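Peptidase M3B, oligoendopeptidase F (PDB 2QR4) probably cleaves oligopeptides as an M3-family metalloendopeptidase of the oligoendopeptidase F type. Local coordinates at residues F153-P164 with L200-F211. Sequence-based numbering, arbitrary orientation.
Sequences FAVLNNADLVFP and LYSVYEQFRNTF
In the helical fold of this M3-family peptidase, the C-terminal end of helix 143-160 and the loop after it lie against the break between helices 190-206 and 208-228, with Phe153, Leu156, Leu161 and Phe163 meeting Leu200, Val203, Tyr204, Phe207 and Phe211. A wider pi-type turn at 156-160 ends helix 143-160, and Leu161 is the first residue to leave helical angles. Its two methyls divide the work: CD2 sits over one face of the Phe207 ring, 4.1 Å from the ring centroid and 19° off the normal, while CD1 approaches the Phe211 ring at its edge, 4.0 Å from CZ. Leu156 CD2 reaches Thr210 CG2 (3.6 Å) and makes an off-centre CH-pi contact with Phe211. The Phe153 and Phe211 planes are inclined at 63°, an oblique pairing, and Tyr497 stacks on Phe153. Thr210 OG1 is hydrogen-bonded to Asp160 OD2 of the second subunit, and the reciprocal bond is also made, so the contact forms part of the dimer interface. The Asn157 side chain swings its CG away from the backbone N (chi1 -163°), which brings the amide to the edge of the Tyr204 ring; the modelled 2.4 Å between Asn157 ND2 and Tyr204 OH is too short for a normal N-H...O bond, and its details are doubtful. Farther along, His178 meets the Phe163 ring edge-to-face, and Leu200 CD1 covers one face of that ring, 3.5 Å from Phe163 CE1.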
loop_
_atom_site.group_PDB
_atom_site.type_symbol
_atom_site.label_atom_id
_atom_site.label_comp_id
_atom_site.label_asym_id
_atom_site.label_seq_id
_atom_site.Cartn_x
_atom_site.Cartn_y
_atom_site.Cartn_z
ATOM N N PHE A 153 -3.586 -2.360 -5.565
ATOM C CA PHE A 153 -4.117 -3.597 -6.098
ATOM C C PHE A 153 -4.871 -3.355 -7.399
ATOM O O PHE A 153 -4.625 -4.007 -8.408
ATOM C CB PHE A 153 -5.060 -4.261 -5.111
ATOM C CG PHE A 153 -5.905 -5.311 -5.742
ATOM C CD1 PHE A 153 -5.397 -6.588 -5.951
ATOM C CD2 PHE A 153 -7.197 -5.026 -6.153
ATOM C CE1 PHE A 153 -6.161 -7.569 -6.556
ATOM C CE2 PHE A 153 -7.979 -6.007 -6.757
ATOM C CZ PHE A 153 -7.450 -7.280 -6.966
ATOM N N ALA A 154 -5.795 -2.409 -7.354
ATOM C CA ALA A 154 -6.657 -2.080 -8.490
ATOM C C ALA A 154 -5.827 -1.756 -9.730
ATOM O O ALA A 154 -6.131 -2.186 -10.834
ATOM C CB ALA A 154 -7.585 -0.876 -8.121
ATOM N N VAL A 155 -4.765 -0.998 -9.525
ATOM C CA VAL A 155 -3.957 -0.485 -10.615
ATOM C C VAL A 155 -3.073 -1.597 -11.201
ATOM O O VAL A 155 -3.011 -1.821 -12.425
ATOM C CB VAL A 155 -3.104 0.694 -10.113
ATOM C CG1 VAL A 155 -1.735 0.236 -9.823
ATOM C CG2 VAL A 155 -3.064 1.792 -11.132
ATOM N N LEU A 156 -2.419 -2.325 -10.319
ATOM C CA LEU A 156 -1.644 -3.469 -10.746
ATOM C C LEU A 156 -2.543 -4.491 -11.469
ATOM O O LEU A 156 -2.192 -4.984 -12.543
ATOM C CB LEU A 156 -0.961 -4.101 -9.532
ATOM C CG LEU A 156 -0.212 -5.413 -9.738
ATOM C CD1 LEU A 156 0.907 -5.267 -10.789
ATOM C CD2 LEU A 156 0.353 -5.848 -8.411
ATOM N N ASN A 157 -3.703 -4.796 -10.889
ATOM C CA ASN A 157 -4.578 -5.837 -11.435
ATOM C C ASN A 157 -5.207 -5.423 -12.759
ATOM O O ASN A 157 -5.291 -6.216 -13.687
ATOM C CB ASN A 157 -5.686 -6.221 -10.441
ATOM C CG ASN A 157 -6.355 -7.555 -10.792
ATOM O OD1 ASN A 157 -7.582 -7.690 -10.756
ATOM N ND2 ASN A 157 -5.548 -8.541 -11.129
ATOM N N ASN A 158 -5.622 -4.169 -12.858
ATOM C CA ASN A 158 -6.360 -3.736 -14.038
ATOM C C ASN A 158 -5.581 -2.948 -15.055
ATOM O O ASN A 158 -6.000 -2.856 -16.195
ATOM C CB ASN A 158 -7.611 -2.951 -13.641
ATOM C CG ASN A 158 -8.521 -3.751 -12.735
ATOM O OD1 ASN A 158 -8.993 -4.830 -13.103
ATOM N ND2 ASN A 158 -8.758 -3.238 -11.537
ATOM N N ALA A 159 -4.456 -2.361 -14.668
ATOM C CA ALA A 159 -3.749 -1.515 -15.626
ATOM C C ALA A 159 -2.383 -2.068 -16.062
ATOM O O ALA A 159 -2.045 -2.009 -17.248
ATOM C CB ALA A 159 -3.613 -0.110 -15.073
ATOM N N ASP A 160 -1.608 -2.606 -15.115
ATOM C CA ASP A 160 -0.224 -3.040 -15.405
ATOM C C ASP A 160 -0.022 -4.524 -15.787
ATOM O O ASP A 160 0.769 -4.815 -16.678
ATOM C CB ASP A 160 0.749 -2.634 -14.283
ATOM C CG ASP A 160 0.884 -1.106 -14.123
ATOM O OD1 ASP A 160 0.381 -0.338 -14.979
ATOM O OD2 ASP A 160 1.501 -0.678 -13.124
ATOM N N LEU A 161 -0.705 -5.460 -15.134
ATOM C CA LEU A 161 -0.546 -6.874 -15.517
ATOM C C LEU A 161 -0.862 -7.113 -16.995
ATOM O O LEU A 161 -1.861 -6.616 -17.503
ATOM C CB LEU A 161 -1.451 -7.781 -14.682
ATOM C CG LEU A 161 -1.128 -7.952 -13.199
ATOM C CD1 LEU A 161 -1.975 -9.051 -12.608
ATOM C CD2 LEU A 161 0.309 -8.266 -13.010
ATOM N N VAL A 162 -0.006 -7.847 -17.703
ATOM C CA VAL A 162 -0.415 -8.365 -19.009
ATOM C C VAL A 162 -0.218 -9.878 -19.025
ATOM O O VAL A 162 0.761 -10.399 -18.486
ATOM C CB VAL A 162 0.239 -7.664 -20.261
ATOM C CG1 VAL A 162 0.893 -6.336 -19.906
ATOM C CG2 VAL A 162 1.213 -8.577 -20.956
ATOM N N PHE A 163 -1.183 -10.571 -19.620
ATOM C CA PHE A 163 -1.249 -12.027 -19.571
ATOM C C PHE A 163 -0.741 -12.646 -20.863
ATOM O O PHE A 163 -0.671 -11.972 -21.892
ATOM C CB PHE A 163 -2.686 -12.460 -19.273
ATOM C CG PHE A 163 -3.183 -11.976 -17.948
ATOM C CD1 PHE A 163 -2.985 -12.733 -16.804
ATOM C CD2 PHE A 163 -3.802 -10.743 -17.833
ATOM C CE1 PHE A 163 -3.419 -12.280 -15.564
ATOM C CE2 PHE A 163 -4.246 -10.290 -16.598
ATOM C CZ PHE A 163 -4.048 -11.062 -15.465
ATOM N N PRO A 164 -0.388 -13.935 -20.825
ATOM C CA PRO A 164 0.249 -14.431 -22.030
ATOM C C PRO A 164 -0.751 -14.651 -23.160
ATOM O O PRO A 164 -1.958 -14.521 -22.973
ATOM C CB PRO A 164 0.890 -15.768 -21.595
ATOM C CG PRO A 164 0.520 -15.984 -20.169
ATOM C CD PRO A 164 -0.534 -14.974 -19.793
ATOM N N LEU A 200 -3.531 -17.488 -17.219
ATOM C CA LEU A 200 -3.923 -16.416 -16.309
ATOM C C LEU A 200 -3.233 -16.623 -14.984
ATOM O O LEU A 200 -2.663 -15.695 -14.416
ATOM C CB LEU A 200 -5.441 -16.374 -16.111
ATOM C CG LEU A 200 -5.970 -15.312 -15.137
ATOM C CD1 LEU A 200 -6.440 -14.049 -15.849
ATOM C CD2 LEU A 200 -7.098 -15.869 -14.302
ATOM N N TYR A 201 -3.263 -17.861 -14.504
ATOM C CA TYR A 201 -2.678 -18.171 -13.208
ATOM C C TYR A 201 -1.157 -18.117 -13.180
ATOM O O TYR A 201 -0.577 -17.903 -12.125
ATOM C CB TYR A 201 -3.233 -19.476 -12.643
ATOM C CG TYR A 201 -4.587 -19.264 -12.014
ATOM C CD1 TYR A 201 -4.701 -18.724 -10.744
ATOM C CD2 TYR A 201 -5.751 -19.544 -12.709
ATOM C CE1 TYR A 201 -5.952 -18.492 -10.165
ATOM C CE2 TYR A 201 -6.998 -19.319 -12.144
ATOM C CZ TYR A 201 -7.088 -18.802 -10.864
ATOM O OH TYR A 201 -8.324 -18.583 -10.294
ATOM N N SER A 202 -0.501 -18.280 -14.324
ATOM C CA SER A 202 0.954 -18.135 -14.325
ATOM C C SER A 202 1.326 -16.723 -13.861
ATOM O O SER A 202 2.329 -16.524 -13.203
ATOM C CB SER A 202 1.554 -18.437 -15.706
ATOM O OG SER A 202 1.111 -17.497 -16.672
ATOM N N VAL A 203 0.490 -15.747 -14.179
ATOM C CA VAL A 203 0.767 -14.369 -13.797
ATOM C C VAL A 203 0.452 -14.080 -12.325
ATOM O O VAL A 203 1.224 -13.409 -11.651
ATOM C CB VAL A 203 0.021 -13.365 -14.724
ATOM C CG1 VAL A 203 0.165 -11.944 -14.205
ATOM C CG2 VAL A 203 0.562 -13.468 -16.149
ATOM N N TYR A 204 -0.682 -14.565 -11.825
ATOM C CA TYR A 204 -0.972 -14.417 -10.395
ATOM C C TYR A 204 0.065 -15.096 -9.524
ATOM O O TYR A 204 0.443 -14.576 -8.478
ATOM C CB TYR A 204 -2.409 -14.840 -10.053
ATOM C CG TYR A 204 -3.340 -13.787 -10.549
ATOM C CD1 TYR A 204 -3.426 -12.557 -9.905
ATOM C CD2 TYR A 204 -4.049 -13.963 -11.727
ATOM C CE1 TYR A 204 -4.233 -11.551 -10.399
ATOM C CE2 TYR A 204 -4.860 -12.971 -12.224
ATOM C CZ TYR A 204 -4.950 -11.769 -11.559
ATOM O OH TYR A 204 -5.759 -10.792 -12.065
ATOM N N GLU A 205 0.559 -16.240 -9.969
ATOM C CA GLU A 205 1.629 -16.906 -9.252
ATOM C C GLU A 205 2.898 -16.037 -9.222
ATOM O O GLU A 205 3.538 -15.877 -8.183
ATOM C CB GLU A 205 1.906 -18.280 -9.865
ATOM C CG GLU A 205 3.241 -18.916 -9.434
ATOM C CD GLU A 205 3.372 -20.379 -9.855
ATOM O OE1 GLU A 205 2.838 -20.766 -10.915
ATOM O OE2 GLU A 205 4.019 -21.152 -9.123
ATOM N N GLN A 206 3.268 -15.471 -10.360
ATOM C CA GLN A 206 4.446 -14.621 -10.395
ATOM C C GLN A 206 4.348 -13.463 -9.402
ATOM O O GLN A 206 5.339 -13.089 -8.775
ATOM C CB GLN A 206 4.640 -14.045 -11.791
ATOM C CG GLN A 206 6.029 -13.456 -12.024
ATOM C CD GLN A 206 6.071 -12.599 -13.272
ATOM O OE1 GLN A 206 5.317 -12.823 -14.236
ATOM N NE2 GLN A 206 6.945 -11.605 -13.267
ATOM N N PHE A 207 3.158 -12.892 -9.257
ATOM C CA PHE A 207 3.013 -11.695 -8.438
ATOM C C PHE A 207 2.330 -11.950 -7.103
ATOM O O PHE A 207 1.765 -11.031 -6.515
ATOM C CB PHE A 207 2.308 -10.565 -9.206
ATOM C CG PHE A 207 3.111 -10.040 -10.354
ATOM C CD1 PHE A 207 3.941 -8.951 -10.197
ATOM C CD2 PHE A 207 3.062 -10.660 -11.587
ATOM C CE1 PHE A 207 4.697 -8.474 -11.251
ATOM C CE2 PHE A 207 3.806 -10.184 -12.641
ATOM C CZ PHE A 207 4.633 -9.092 -12.468
ATOM N N ARG A 208 2.424 -13.182 -6.608
ATOM C CA ARG A 208 1.719 -13.560 -5.383
ATOM C C ARG A 208 2.225 -12.843 -4.129
ATOM O O ARG A 208 1.456 -12.573 -3.200
ATOM C CB ARG A 208 1.760 -15.063 -5.186
ATOM C CG ARG A 208 3.146 -15.652 -5.059
ATOM C CD ARG A 208 3.038 -17.168 -5.017
ATOM N NE ARG A 208 4.273 -17.793 -4.585
ATOM C CZ ARG A 208 5.374 -17.861 -5.327
ATOM N NH1 ARG A 208 6.450 -18.463 -4.845
ATOM N NH2 ARG A 208 5.402 -17.336 -6.548
ATOM N N ASN A 209 3.516 -12.544 -4.110
ATOM C CA ASN A 209 4.135 -11.802 -3.021
ATOM C C ASN A 209 3.638 -10.347 -2.973
ATOM O O ASN A 209 3.365 -9.808 -1.907
ATOM C CB ASN A 209 5.658 -11.817 -3.163
ATOM C CG ASN A 209 6.249 -13.221 -3.152
ATOM O OD1 ASN A 209 6.980 -13.592 -4.060
ATOM N ND2 ASN A 209 5.957 -13.989 -2.116
ATOM N N THR A 210 3.514 -9.717 -4.135
ATOM C CA THR A 210 3.023 -8.344 -4.211
ATOM C C THR A 210 1.578 -8.226 -3.720
ATOM O O THR A 210 1.258 -7.373 -2.887
ATOM C CB THR A 210 3.141 -7.817 -5.642
ATOM O OG1 THR A 210 4.509 -7.912 -6.042
ATOM C CG2 THR A 210 2.673 -6.355 -5.736
ATOM N N PHE A 211 0.720 -9.104 -4.220
ATOM C CA PHE A 211 -0.663 -9.176 -3.771
ATOM C C PHE A 211 -0.822 -9.532 -2.286
ATOM O O PHE A 211 -1.690 -8.984 -1.607
ATOM C CB PHE A 211 -1.426 -10.163 -4.630
ATOM C CG PHE A 211 -1.695 -9.673 -6.022
ATOM C CD1 PHE A 211 -2.361 -8.472 -6.233
ATOM C CD2 PHE A 211 -1.305 -10.418 -7.119
ATOM C CE1 PHE A 211 -2.641 -8.027 -7.516
ATOM C CE2 PHE A 211 -1.573 -9.967 -8.407
ATOM C CZ PHE A 211 -2.240 -8.770 -8.597
#